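Long-range contacts in ATP synthase epsilon chain (Caldalkalibacillus thermarum TA2.A1, PDB 5IK2), which probably forms part of the rotary ATP synthase that makes ATP from ADP using a proton gradient across the membrane, and binds ATP itself: residues H[10-16]-H[81-87]; H[46-50]-H[61-65]. The protein carries 2 engineered substitutions. One frame throughout, in Å; residues are numbered along the deposited sequence.

Contact 1: residues H[10-16]-H[81-87]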
ATOM      1  N   THR H  10     -55.611  11.308  18.172  1.00 27.61           N
ATOM      2  CA  THR H  10     -54.912  10.402  19.093  1.00 27.30           C
ATOM      3  C   THR H  10     -53.715  11.159  19.698  1.00 27.30           C
ATOM      4  O   THR H  10     -53.468  12.307  19.323  1.00 27.40           O
ATOM      5  CB  THR H  10     -54.446   9.114  18.368  1.00 26.97           C
ATOM      6  OG1 THR H  10     -53.354   9.409  17.488  1.00 26.80           O
ATOM      7  CG2 THR H  10     -55.585   8.492  17.571  1.00 26.74           C
ATOM      8  N   PRO H  11     -52.971  10.532  20.640  1.00 27.23           N
ATOM      9  CA  PRO H  11     -51.741  11.171  21.138  1.00 27.47           C
ATOM     10  C   PRO H  11     -50.684  11.513  20.075  1.00 27.93           C
ATOM     11  O   PRO H  11     -49.899  12.444  20.278  1.00 28.02           O
ATOM     12  CB  PRO H  11     -51.180  10.129  22.109  1.00 27.20           C
ATOM     13  CG  PRO H  11     -52.378   9.419  22.616  1.00 27.09           C
ATOM     14  CD  PRO H  11     -53.341   9.367  21.466  1.00 27.14           C
ATOM     15  N   GLU H  12     -50.683  10.784  18.957  1.00 28.49           N
ATOM     16  CA  GLU H  12     -49.616  10.877  17.956  1.00 29.13           C
ATOM     17  C   GLU H  12     -49.986  11.639  16.670  1.00 29.81           C
ATOM     18  O   GLU H  12     -49.094  12.188  16.021  1.00 30.17           O
ATOM     19  CB  GLU H  12     -49.044   9.480  17.627  1.00 28.88           C
ATOM     20  CG  GLU H  12     -50.053   8.389  17.265  1.00 28.67           C
ATOM     21  CD  GLU H  12     -50.602   7.594  18.451  1.00 28.42           C
ATOM     22  OE1 GLU H  12     -50.024   7.635  19.559  1.00 28.01           O
ATOM     23  OE2 GLU H  12     -51.633   6.913  18.268  1.00 28.29           O
ATOM     24  N   ARG H  13     -51.271  11.689  16.308  1.00 30.76           N
ATOM     25  CA  ARG H  13     -51.702  12.366  15.071  1.00 31.44           C
ATOM     26  C   ARG H  13     -53.183  12.757  15.062  1.00 31.96           C
ATOM     27  O   ARG H  13     -53.966  12.292  15.894  1.00 31.78           O
ATOM     28  CB  ARG H  13     -51.420  11.468  13.859  1.00 31.49           C
ATOM     29  CG  ARG H  13     -52.327  10.247  13.772  1.00 31.61           C
ATOM     30  CD  ARG H  13     -51.710   9.117  12.964  1.00 31.90           C
ATOM     31  NE  ARG H  13     -52.578   7.938  12.960  1.00 32.06           N
ATOM     32  CZ  ARG H  13     -53.667   7.777  12.203  1.00 32.24           C
ATOM     33  NH1 ARG H  13     -54.064   8.720  11.346  1.00 32.61           N
ATOM     34  NH2 ARG H  13     -54.373   6.653  12.305  1.00 32.17           N
ATOM     35  N   LYS H  14     -53.544  13.608  14.102  1.00 32.60           N
ATOM     36  CA  LYS H  14     -54.941  13.925  13.798  1.00 33.12           C
ATOM     37  C   LYS H  14     -55.445  12.957  12.731  1.00 32.78           C
ATOM     38  O   LYS H  14     -54.796  12.779  11.700  1.00 32.28           O
ATOM     39  CB  LYS H  14     -55.080  15.363  13.300  1.00 34.05           C
ATOM     40  CG  LYS H  14     -54.675  16.410  14.325  1.00 35.20           C
ATOM     41  CD  LYS H  14     -55.177  17.790  13.934  1.00 36.20           C
ATOM     42  CE  LYS H  14     -54.824  18.833  14.983  1.00 36.99           C
ATOM     43  NZ  LYS H  14     -55.412  20.162  14.652  1.00 37.50           N
ATOM     44  N   VAL H  15     -56.605  12.350  12.985  1.00 32.63           N
ATOM     45  CA  VAL H  15     -57.153  11.277  12.147  1.00 32.66           C
ATOM     46  C   VAL H  15     -58.252  11.783  11.212  1.00 33.07           C
ATOM     47  O   VAL H  15     -58.256  11.448  10.028  1.00 32.74           O
ATOM     48  CB  VAL H  15     -57.702  10.123  13.020  1.00 32.35           C
ATOM     49  CG1 VAL H  15     -58.211   8.971  12.154  1.00 32.15           C
ATOM     50  CG2 VAL H  15     -56.625   9.642  13.988  1.00 32.28           C
ATOM     51  N   PHE H  16     -59.191  12.559  11.756  1.00 34.11           N
ATOM     52  CA  PHE H  16     -60.275  13.160  10.972  1.00 35.05           C
ATOM     53  C   PHE H  16     -60.333  14.667  11.209  1.00 36.06           C
ATOM     54  O   PHE H  16     -60.125  15.134  12.331  1.00 35.69           O
ATOM     55  CB  PHE H  16     -61.622  12.527  11.339  1.00 35.22           C
ATOM     56  CG  PHE H  16     -62.757  12.946  10.441  1.00 35.06           C
ATOM     57  CD1 PHE H  16     -63.029  12.246   9.270  1.00 35.01           C
ATOM     58  CD2 PHE H  16     -63.551  14.046  10.763  1.00 34.83           C
ATOM     59  CE1 PHE H  16     -64.072  12.631   8.437  1.00 34.84           C
ATOM     60  CE2 PHE H  16     -64.593  14.436   9.933  1.00 34.78           C
ATOM     61  CZ  PHE H  16     -64.855  13.726   8.770  1.00 34.79           C
ATOM     62  N   THR H  81     -56.589   4.934  20.184  1.00 27.51           N
ATOM     63  CA  THR H  81     -56.438   4.621  18.769  1.00 27.66           C
ATOM     64  C   THR H  81     -57.663   5.085  17.983  1.00 27.88           C
ATOM     65  O   THR H  81     -58.791   5.018  18.476  1.00 27.44           O
ATOM     66  CB  THR H  81     -56.236   3.112  18.546  1.00 27.63           C
ATOM     67  OG1 THR H  81     -57.303   2.386  19.165  1.00 27.69           O
ATOM     68  CG2 THR H  81     -54.916   2.656  19.139  1.00 27.64           C
ATOM     69  N   ALA H  82     -57.416   5.565  16.766  1.00 28.56           N
ATOM     70  CA  ALA H  82     -58.466   5.967  15.831  1.00 28.94           C
ATOM     71  C   ALA H  82     -57.973   5.721  14.405  1.00 29.34           C
ATOM     72  O   ALA H  82     -56.912   6.220  14.029  1.00 29.73           O
ATOM     73  CB  ALA H  82     -58.828   7.429  16.035  1.00 28.86           C
ATOM     74  N   GLU H  83     -58.723   4.938  13.629  1.00 29.75           N
ATOM     75  CA  GLU H  83     -58.348   4.629  12.247  1.00 30.09           C
ATOM     76  C   GLU H  83     -59.537   4.697  11.296  1.00 30.48           C
ATOM     77  O   GLU H  83     -60.622   4.208  11.612  1.00 30.62           O
ATOM     78  CB  GLU H  83     -57.721   3.234  12.142  1.00 30.14           C
ATOM     79  CG  GLU H  83     -56.423   3.039  12.923  1.00 30.16           C
ATOM     80  CD  GLU H  83     -56.597   2.405  14.296  1.00 30.25           C
ATOM     81  OE1 GLU H  83     -57.697   1.913  14.626  1.00 30.25           O
ATOM     82  OE2 GLU H  83     -55.605   2.387  15.054  1.00 30.38           O
ATOM     83  N   LEU H  84     -59.307   5.294  10.125  1.00 30.74           N
ATOM     84  CA  LEU H  84     -60.225   5.203   8.986  1.00 31.08           C
ATOM     85  C   LEU H  84     -60.091   3.796   8.380  1.00 31.60           C
ATOM     86  O   LEU H  84     -59.097   3.115   8.644  1.00 31.84           O
ATOM     87  CB  LEU H  84     -59.866   6.259   7.933  1.00 31.14           C
ATOM     88  CG  LEU H  84     -59.932   7.732   8.355  1.00 31.03           C
ATOM     89  CD1 LEU H  84     -59.092   8.592   7.422  1.00 30.99           C
ATOM     90  CD2 LEU H  84     -61.371   8.222   8.392  1.00 31.11           C
ATOM     91  N   PRO H  85     -61.076   3.353   7.563  1.00 32.22           N
ATOM     92  CA  PRO H  85     -61.033   1.986   7.006  1.00 32.73           C
ATOM     93  C   PRO H  85     -59.742   1.626   6.259  1.00 33.48           C
ATOM     94  O   PRO H  85     -59.204   0.534   6.458  1.00 33.00           O
ATOM     95  CB  PRO H  85     -62.226   1.966   6.042  1.00 32.63           C
ATOM     96  CG  PRO H  85     -63.161   2.992   6.578  1.00 32.30           C
ATOM     97  CD  PRO H  85     -62.264   4.084   7.080  1.00 32.25           C
ATOM     98  N   GLU H  86     -59.257   2.549   5.428  1.00 34.84           N
ATOM     99  CA  GLU H  86     -58.065   2.321   4.594  1.00 35.83           C
ATOM    100  C   GLU H  86     -56.745   2.122   5.361  1.00 36.25           C
ATOM    101  O   GLU H  86     -55.828   1.484   4.840  1.00 36.45           O
ATOM    102  CB  GLU H  86     -57.893   3.441   3.544  1.00 36.20           C
ATOM    103  CG  GLU H  86     -57.575   4.844   4.082  1.00 36.54           C
ATOM    104  CD  GLU H  86     -58.783   5.769   4.172  1.00 36.84           C
ATOM    105  OE1 GLU H  86     -59.913   5.281   4.411  1.00 36.82           O
ATOM    106  OE2 GLU H  86     -58.596   6.998   4.018  1.00 36.41           O
ATOM    107  N   GLU H  87     -56.653   2.657   6.581  1.00 36.76           N
ATOM    108  CA  GLU H  87     -55.405   2.614   7.367  1.00 37.04           C
ATOM    109  C   GLU H  87     -55.430   1.615   8.548  1.00 37.00           C
ATOM    110  O   GLU H  87     -54.697   1.789   9.526  1.00 37.01           O
ATOM    111  CB  GLU H  87     -55.018   4.038   7.819  1.00 36.87           C
ATOM    112  CG  GLU H  87     -55.916   4.682   8.874  1.00 36.76           C
ATOM    113  CD  GLU H  87     -55.758   6.197   8.975  1.00 36.55           C
ATOM    114  OE1 GLU H  87     -54.796   6.765   8.412  1.00 36.62           O
ATOM    115  OE2 GLU H  87     -56.610   6.832   9.629  1.00 35.99           O
TER
HETATM  116  O   HOH W   1     -56.181   9.726   8.841  1.00 22.99           O
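At an edge of the beta sandwich, A82 of strand 81-83 meets T10 of the turn before strand 14-17 and V15 on that strand. The A82 methyl is flanked by two others: CB lies 3.7 Å from T10 CG2 and 3.7 Å from V15 CG2. V15 carries CG1 anti to its backbone N (chi1 -177°), which puts CG2 beside that nitrogen, where it also rests over one face of the R13 guanidinium, toward its rim. V15 and F16 form a classic beta bulge, both facing I8 on strand 4-9, and the edge of the F16 ring meets L84, CD1 to CD2 at 4.4 Å. Next to this cluster the chemistry turns ionic. R13 offers its guanidinium edge to E87 in a long, weak salt bridge, NH2 to OE2 at 3.5 Å, with the two planes 76° apart. E87 OE2 is held more firmly by L84 N at 3.1 Å, a nearly straight bond (174°) reaching the anti side of the carboxylate. A water lies 3.0 Å from E87 OE2, near V15 O and R13 NH1. E83, an ATP-site residue, is salt-bridged to R127 of helix 114-133.

Contact 2: residues H[46-50]-H[61-65]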
ATOM      1  N   LYS H  46     -67.630   4.178  24.526  1.00 30.85           N
ATOM      2  CA  LYS H  46     -67.325   2.755  24.409  1.00 31.29           C
ATOM      3  C   LYS H  46     -66.456   2.543  23.180  1.00 31.10           C
ATOM      4  O   LYS H  46     -66.489   3.347  22.245  1.00 31.32           O
ATOM      5  CB  LYS H  46     -68.604   1.926  24.273  1.00 31.93           C
ATOM      6  CG  LYS H  46     -69.510   1.960  25.492  1.00 32.61           C
ATOM      7  CD  LYS H  46     -70.775   1.150  25.255  1.00 33.31           C
ATOM      8  CE  LYS H  46     -71.684   1.174  26.474  1.00 33.96           C
ATOM      9  NZ  LYS H  46     -72.927   0.378  26.270  1.00 34.33           N
ATOM     10  N   THR H  47     -65.677   1.463  23.188  1.00 30.98           N
ATOM     11  CA  THR H  47     -64.902   1.064  22.019  1.00 30.78           C
ATOM     12  C   THR H  47     -65.892   0.655  20.931  1.00 31.15           C
ATOM     13  O   THR H  47     -66.528  -0.396  21.025  1.00 31.38           O
ATOM     14  CB  THR H  47     -63.924  -0.083  22.346  1.00 30.63           C
ATOM     15  OG1 THR H  47     -62.956   0.379  23.296  1.00 30.80           O
ATOM     16  CG2 THR H  47     -63.198  -0.574  21.094  1.00 30.44           C
ATOM     17  N   ALA H  48     -66.034   1.517  19.925  1.00 31.54           N
ATOM     18  CA  ALA H  48     -67.037   1.349  18.873  1.00 31.69           C
ATOM     19  C   ALA H  48     -66.722   2.241  17.663  1.00 31.96           C
ATOM     20  O   ALA H  48     -65.853   3.115  17.753  1.00 31.97           O
ATOM     21  CB  ALA H  48     -68.418   1.674  19.426  1.00 31.66           C
ATOM     22  N   PRO H  49     -67.410   2.016  16.522  1.00 32.06           N
ATOM     23  CA  PRO H  49     -67.241   2.930  15.386  1.00 32.18           C
ATOM     24  C   PRO H  49     -67.878   4.300  15.630  1.00 32.35           C
ATOM     25  O   PRO H  49     -68.985   4.372  16.164  1.00 32.26           O
ATOM     26  CB  PRO H  49     -67.961   2.210  14.234  1.00 32.16           C
ATOM     27  CG  PRO H  49     -68.100   0.795  14.671  1.00 32.17           C
ATOM     28  CD  PRO H  49     -68.238   0.852  16.159  1.00 32.05           C
ATOM     29  N   VAL H  50     -67.169   5.365  15.251  1.00 32.70           N
ATOM     30  CA  VAL H  50     -67.712   6.726  15.252  1.00 33.04           C
ATOM     31  C   VAL H  50     -68.128   7.057  13.819  1.00 33.46           C
ATOM     32  O   VAL H  50     -67.281   7.099  12.926  1.00 33.71           O
ATOM     33  CB  VAL H  50     -66.678   7.760  15.753  1.00 32.86           C
ATOM     34  CG1 VAL H  50     -67.247   9.178  15.689  1.00 32.72           C
ATOM     35  CG2 VAL H  50     -66.233   7.426  17.173  1.00 32.82           C
ATOM     36  N   ILE H  61     -64.988   5.667  11.685  1.00 30.50           N
ATOM     37  CA  ILE H  61     -63.656   5.656  12.293  1.00 30.16           C
ATOM     38  C   ILE H  61     -63.688   4.671  13.460  1.00 29.90           C
ATOM     39  O   ILE H  61     -64.512   4.809  14.364  1.00 30.00           O
ATOM     40  CB  ILE H  61     -63.237   7.053  12.814  1.00 30.42           C
ATOM     41  CG1 ILE H  61     -63.338   8.108  11.698  1.00 30.62           C
ATOM     42  CG2 ILE H  61     -61.822   7.017  13.386  1.00 30.48           C
ATOM     43  CD1 ILE H  61     -64.680   8.806  11.608  1.00 30.74           C
ATOM     44  N   ALA H  62     -62.795   3.683  13.433  1.00 29.58           N
ATOM     45  CA  ALA H  62     -62.670   2.711  14.523  1.00 28.97           C
ATOM     46  C   ALA H  62     -61.982   3.376  15.710  1.00 28.30           C
ATOM     47  O   ALA H  62     -60.796   3.672  15.634  1.00 28.39           O
ATOM     48  CB  ALA H  62     -61.876   1.493  14.063  1.00 29.03           C
ATOM     49  N   VAL H  63     -62.730   3.616  16.788  1.00 27.77           N
ATOM     50  CA  VAL H  63     -62.216   4.302  17.983  1.00 27.54           C
ATOM     51  C   VAL H  63     -62.256   3.372  19.199  1.00 27.47           C
ATOM     52  O   VAL H  63     -63.264   2.704  19.440  1.00 27.17           O
ATOM     53  CB  VAL H  63     -63.030   5.586  18.284  1.00 27.52           C
ATOM     54  CG1 VAL H  63     -62.569   6.245  19.585  1.00 27.39           C
ATOM     55  CG2 VAL H  63     -62.925   6.561  17.116  1.00 27.53           C
ATOM     56  N   SER H  64     -61.157   3.343  19.957  1.00 27.51           N
ATOM     57  CA  SER H  64     -61.074   2.583  21.210  1.00 27.61           C
ATOM     58  C   SER H  64     -60.363   3.401  22.289  1.00 27.47           C
ATOM     59  O   SER H  64     -59.372   4.077  22.008  1.00 27.16           O
ATOM     60  CB  SER H  64     -60.344   1.251  20.992  1.00 27.68           C
ATOM     61  OG  SER H  64     -58.938   1.420  20.924  1.00 27.75           O
ATOM     62  N   GLY H  65     -60.879   3.330  23.515  1.00 27.59           N
ATOM     63  CA  GLY H  65     -60.295   4.021  24.660  1.00 27.71           C
ATOM     64  C   GLY H  65     -60.302   5.529  24.516  1.00 28.06           C
ATOM     65  O   GLY H  65     -59.270   6.175  24.712  1.00 28.57           O
TER
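T47 lays its side chain over S64, with CG2 3.4 Å from S64 CB and OG1 3.6 Å from S64 CA. Its CG2 is anti to the backbone N (chi1 -64° for OG1, which sits beside that nitrogen), and this turns both branches onto the serine. With an alanine here both branches would be gone, and S64 CB would probably lose its cover, opening a gap between it and V126 of helix 114-133, which T47 also touches. The serine hydroxyl is hydrogen-bonded to that of T81, a residue of the ATP site. Beyond T47 the chain enters the beta hairpin of strands 48-54 and 57-64, whose short segments lie antiparallel but well twisted, at 131°. A48 with V63 and V50 with I61 are hydrogen-bonded pairs. The second is tied both ways, V50 N to I61 O at 2.9 Å and I61 N to V50 O at 3.0 Å; in the first, V63 N to A48 O is weak. Between them P49 faces A62 in a non-hydrogen-bonded pair, so its missing N-H costs no bond to this partner strand, and its CA-H instead points at I61 O, 3.5 Å from CA. V50 and V63 lie diagonally on one face and touch through their CG2 methyls, alongside I8, I77 and A79. A62 and P49 face the other way, toward helix 114-133.

Contact 2 lies close to the centre of the chain and is mostly buried; contact 1 sits farther out, about 11 Å away between centres, and is only partly buried. That difference shows in the chemistry: main-chain pairing and methyl packing hold the hairpin, while contact 1 adds a charged pair and a water to its small apolar cluster. The two meet because strands 57-64 and 81-83 are neighbours in the same sheet. E83 O accepts from A62 N at 2.9 Å, and L84 CD2 packs on I61 CG1 at 3.8 Å. Both contacts also reach helix 114-133, through different residues, and both pack against I8 of strand 4-9.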